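Local coordinates for putative dihydrodipicolinate synthase (Thermus thermophilus, PDB 2PCQ), which is a putative member of the dihydrodipicolinate synthetase family of TIM-barrel proteins and forms a four-chain assembly, with a potassium ion bound in the crystal model, at residues G176-F181 with L194-L199; G230-K235 with W266-P271. All blocks are in the same frame, centred on the assembly; numbering follows the deposited sequence.

Contact 1: G176-F181 with L194-L199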
# COMPACT_ATOMS: atom_id res chain seq x y z
N GLY A 176 -11.41 11.10 15.27
CA GLY A 176 -12.13 9.88 15.61
C GLY A 176 -11.15 8.82 16.05
O GLY A 176 -11.52 7.65 16.20
N HIS A 177 -9.90 9.23 16.27
CA HIS A 177 -8.83 8.31 16.67
C HIS A 177 -8.45 8.47 18.15
O HIS A 177 -7.76 9.41 18.53
CB HIS A 177 -7.60 8.55 15.80
CG HIS A 177 -6.56 7.48 15.91
ND1 HIS A 177 -6.75 6.20 15.44
CD2 HIS A 177 -5.31 7.51 16.43
CE1 HIS A 177 -5.67 5.48 15.67
NE2 HIS A 177 -4.78 6.25 16.26
N ALA A 178 -8.89 7.52 18.98
CA ALA A 178 -8.64 7.57 20.41
C ALA A 178 -7.19 7.48 20.89
O ALA A 178 -6.78 8.24 21.77
CB ALA A 178 -9.47 6.49 21.12
N PRO A 179 -6.39 6.56 20.33
CA PRO A 179 -4.98 6.42 20.75
C PRO A 179 -4.09 7.67 20.67
O PRO A 179 -3.12 7.77 21.41
CB PRO A 179 -4.47 5.28 19.87
CG PRO A 179 -5.70 4.44 19.65
CD PRO A 179 -6.75 5.50 19.37
N THR A 180 -4.41 8.61 19.79
CA THR A 180 -3.61 9.82 19.65
C THR A 180 -4.39 11.07 20.06
O THR A 180 -4.02 12.19 19.70
CB THR A 180 -3.15 10.03 18.19
OG1 THR A 180 -4.30 10.04 17.33
CG2 THR A 180 -2.19 8.92 17.76
N PHE A 181 -5.46 10.87 20.82
CA PHE A 181 -6.32 11.96 21.25
C PHE A 181 -5.62 13.22 21.75
O PHE A 181 -5.88 14.32 21.24
CB PHE A 181 -7.32 11.46 22.29
CG PHE A 181 -8.46 12.41 22.54
CD1 PHE A 181 -9.11 13.04 21.47
CD2 PHE A 181 -8.90 12.67 23.83
CE1 PHE A 181 -10.17 13.91 21.69
CE2 PHE A 181 -9.97 13.54 24.06
CZ PHE A 181 -10.60 14.17 22.99
N LEU A 194 -15.36 9.50 19.53
CA LEU A 194 -14.66 8.24 19.74
C LEU A 194 -15.50 7.05 20.18
O LEU A 194 -16.32 7.16 21.09
CB LEU A 194 -13.58 8.48 20.80
CG LEU A 194 -12.74 9.75 20.63
CD1 LEU A 194 -11.99 10.06 21.92
CD2 LEU A 194 -11.77 9.56 19.48
N ALA A 195 -15.25 5.91 19.55
CA ALA A 195 -15.94 4.68 19.90
C ALA A 195 -15.68 4.37 21.37
O ALA A 195 -16.55 3.85 22.07
CB ALA A 195 -15.43 3.53 19.03
N ALA A 196 -14.48 4.71 21.84
CA ALA A 196 -14.11 4.47 23.23
C ALA A 196 -14.95 5.31 24.20
O ALA A 196 -15.03 4.99 25.39
CB ALA A 196 -12.62 4.75 23.44
N ALA A 197 -15.57 6.37 23.69
CA ALA A 197 -16.40 7.22 24.51
C ALA A 197 -17.73 6.53 24.84
O ALA A 197 -18.52 7.04 25.64
CB ALA A 197 -16.66 8.56 23.82
N ASN A 198 -17.98 5.39 24.20
CA ASN A 198 -19.18 4.61 24.48
C ASN A 198 -18.95 3.90 25.82
O ASN A 198 -19.90 3.53 26.51
CB ASN A 198 -19.42 3.51 23.43
CG ASN A 198 -19.96 4.04 22.12
OD1 ASN A 198 -19.25 4.12 21.12
ND2 ASN A 198 -21.24 4.39 22.11
N LEU A 199 -17.68 3.70 26.16
CA LEU A 199 -17.32 2.99 27.38
C LEU A 199 -16.85 3.87 28.53
O LEU A 199 -17.24 3.66 29.68
CB LEU A 199 -16.23 1.96 27.06
CG LEU A 199 -16.53 1.00 25.90
CD1 LEU A 199 -15.32 0.10 25.65
CD2 LEU A 199 -17.76 0.16 26.21
O HOH W 1 -13.11 5.74 17.49
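The aromatic ring of Phe-181 is covered on one face by a methyl group of Leu-194. Leu-194 CD1 sits over the middle of the ring, 4.2 Å from the Phe-181 ring centroid and 9° off the normal, a well-centred CH-pi contact. The imidazole of His-177 belongs to the same turn but faces elsewhere: Pro-179 CD lies over one of its faces, and its NE2 is hydrogen-bonded to Ser-159 of a second subunit. Both segments are loops at the C-terminal end of the strands of an eight-stranded (beta/alpha) TIM barrel: residues 176-181 come after strand 172-175, and residues 194-199 come after strand 191-193, so this is a meeting of neighbouring loops.

Leu-194 carries most of the contact, and its two methyls divide the work. With CG anti to the carbonyl carbon (chi1 -44°), the side chain reaches across to the other loop, where CD1 takes the ring and CD2 rests on backbone. Leu-194 CD2 is 3.6 Å from Gly-176 C and equally near the amide nitrogen of Ala-178. Phe-181 has its CG anti to the backbone N (chi1 -166°), which brings the ring to the leucine. Farther along, the methyls of Ala-178 and Ala-196 meet, CB to CB, at 4.3 Å, and Tyr-204 of helix 201-212 packs against both.

No direct hydrogen bond joins the loops. Instead, one water bridges their backbones, donating to Gly-176 O at 2.8 Å and accepting from Ala-195 N at 3.0 Å.

Contact 2: G230-K235 with W266-P271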
# COMPACT_ATOMS: atom_id res chain seq x y z
N GLY A 230 -8.22 2.51 24.09
CA GLY A 230 -8.43 2.98 22.74
C GLY A 230 -7.71 2.16 21.68
O GLY A 230 -8.24 1.95 20.59
N ASP A 231 -6.51 1.70 22.01
CA ASP A 231 -5.69 0.90 21.10
C ASP A 231 -6.33 -0.45 20.82
O ASP A 231 -6.44 -0.86 19.66
CB ASP A 231 -4.29 0.69 21.68
CG ASP A 231 -3.42 -0.21 20.81
OD1 ASP A 231 -3.06 0.20 19.69
OD2 ASP A 231 -3.11 -1.34 21.25
N LEU A 232 -6.73 -1.16 21.87
CA LEU A 232 -7.35 -2.47 21.71
C LEU A 232 -8.71 -2.38 21.03
O LEU A 232 -9.04 -3.21 20.20
CB LEU A 232 -7.49 -3.17 23.06
CG LEU A 232 -6.20 -3.77 23.62
CD1 LEU A 232 -6.44 -4.29 25.02
CD2 LEU A 232 -5.72 -4.89 22.70
N LEU A 233 -9.49 -1.37 21.40
CA LEU A 233 -10.81 -1.21 20.81
C LEU A 233 -10.70 -0.99 19.30
O LEU A 233 -11.51 -1.51 18.53
CB LEU A 233 -11.55 -0.04 21.46
CG LEU A 233 -13.05 0.08 21.15
CD1 LEU A 233 -13.76 -1.21 21.55
CD2 LEU A 233 -13.63 1.28 21.91
N ALA A 234 -9.70 -0.23 18.88
CA ALA A 234 -9.49 0.04 17.46
C ALA A 234 -9.19 -1.26 16.73
O ALA A 234 -9.61 -1.45 15.59
CB ALA A 234 -8.35 1.03 17.26
N LYS A 235 -8.46 -2.15 17.39
CA LYS A 235 -8.11 -3.44 16.79
C LYS A 235 -9.31 -4.38 16.77
O LYS A 235 -9.48 -5.16 15.84
CB LYS A 235 -6.96 -4.10 17.56
CG LYS A 235 -5.64 -3.36 17.45
CD LYS A 235 -4.59 -3.95 18.39
CE LYS A 235 -3.26 -3.24 18.25
NZ LYS A 235 -2.29 -3.68 19.29
N TRP A 266 -11.31 -10.29 23.18
CA TRP A 266 -12.01 -10.15 24.45
C TRP A 266 -11.15 -10.47 25.67
O TRP A 266 -11.15 -9.72 26.64
CB TRP A 266 -13.26 -11.02 24.49
CG TRP A 266 -14.07 -10.79 25.74
CD1 TRP A 266 -14.36 -11.70 26.71
CD2 TRP A 266 -14.65 -9.55 26.16
NE1 TRP A 266 -15.09 -11.11 27.71
CE2 TRP A 266 -15.28 -9.79 27.40
CE3 TRP A 266 -14.70 -8.26 25.61
CZ2 TRP A 266 -15.96 -8.78 28.10
CZ3 TRP A 266 -15.37 -7.26 26.31
CH2 TRP A 266 -15.99 -7.53 27.54
N GLU A 267 -10.42 -11.57 25.62
CA GLU A 267 -9.57 -11.97 26.74
C GLU A 267 -8.56 -10.90 27.12
O GLU A 267 -8.27 -10.71 28.30
CB GLU A 267 -8.85 -13.28 26.41
CG GLU A 267 -7.93 -13.78 27.50
CD GLU A 267 -7.50 -15.22 27.28
OE1 GLU A 267 -7.02 -15.54 26.18
OE2 GLU A 267 -7.64 -16.03 28.23
N ARG A 268 -8.03 -10.19 26.13
CA ARG A 268 -7.06 -9.13 26.40
C ARG A 268 -7.77 -7.85 26.83
O ARG A 268 -7.26 -7.09 27.65
CB ARG A 268 -6.23 -8.84 25.14
CG ARG A 268 -5.26 -9.94 24.76
CD ARG A 268 -4.64 -9.66 23.39
NE ARG A 268 -3.93 -8.38 23.36
CZ ARG A 268 -3.43 -7.84 22.26
NH1 ARG A 268 -3.57 -8.45 21.09
NH2 ARG A 268 -2.79 -6.68 22.32
N PHE A 269 -8.95 -7.61 26.27
CA PHE A 269 -9.70 -6.40 26.58
C PHE A 269 -10.37 -6.41 27.95
O PHE A 269 -10.39 -5.39 28.64
CB PHE A 269 -10.77 -6.17 25.51
CG PHE A 269 -11.33 -4.78 25.50
CD1 PHE A 269 -10.55 -3.71 25.05
CD2 PHE A 269 -12.63 -4.53 25.92
CE1 PHE A 269 -11.07 -2.42 25.02
CE2 PHE A 269 -13.16 -3.25 25.89
CZ PHE A 269 -12.38 -2.19 25.43
N LEU A 270 -10.93 -7.55 28.34
CA LEU A 270 -11.63 -7.68 29.62
C LEU A 270 -10.91 -7.02 30.80
O LEU A 270 -11.47 -6.13 31.44
CB LEU A 270 -11.91 -9.16 29.93
CG LEU A 270 -12.62 -9.51 31.24
CD1 LEU A 270 -13.97 -8.81 31.32
CD2 LEU A 270 -12.80 -11.02 31.33
N PRO A 271 -9.67 -7.43 31.09
CA PRO A 271 -8.96 -6.82 32.22
C PRO A 271 -8.73 -5.31 32.06
O PRO A 271 -8.69 -4.58 33.05
CB PRO A 271 -7.65 -7.61 32.28
CG PRO A 271 -7.45 -8.05 30.87
CD PRO A 271 -8.84 -8.47 30.45
O HOH W 2 -1.93 -6.97 18.65
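Leu-232 faces helix 266-278 and divides its carbon atoms between two residues one step apart, Arg-268 and Phe-269. Its CG is anti to the carbonyl carbon (chi1 -77°). Leu-232 CD1, the extended branch, heads for the Arg-268 backbone carbonyl, while the other branch, Leu-232 CD2, lies over one face of the guanidinium, 3.5 Å from Arg-268 NH2 and displaced toward the rim of the group. The arginine side chain crosses the leucine at about a right angle, and its bend at chi3 (59°) brings the guanidinium back over Leu-232 CD2.

The Phe-269 ring presents an edge to Leu-232, with Leu-232 CB 3.7 Å from Phe-269 CD1, while Leu-233 CD1 approaches Phe-269 CZ at 4.2 Å.

At the exposed margin, Lys-235 runs out fully extended and forms a salt bridge one turn back, NZ to Asp-231 OD2 at 3.2 Å. Lys-235 NZ also lies 4.3 Å from Arg-268 NH2; the nearby aspartate probably eases this approach of like charges. A water accepts a bond from Arg-268 NH1 and a weak one from Lys-235 NZ. The local axes, 10.3 Å apart at 152°, make this a roughly antiparallel helix pair, apolar at its centre and charged at its rim, in the C-terminal helical region that follows the TIM barrel.

From the N terminus, the chain first completes seven barrel strands. Contact 1 then joins the loop after strand 172-175 to the one after strand 191-193, closing a short excursion through helix 181-186 and the eighth strand. The chain continues through helix 201-212 into helix 216-247, where contact 2 opens, and a 30-residue connection returns it to helix 266-278. The two contacts are therefore in series, neither nested nor crossed, yet they touch in space. Pro-179 packs on Gly-230 and Asp-231, Ala-196 on Leu-233, and Leu-199 on Phe-269. Helix 216-247 thus packs on both the barrel-end loops and helix 266-278, which itself reaches the loop at Leu-199.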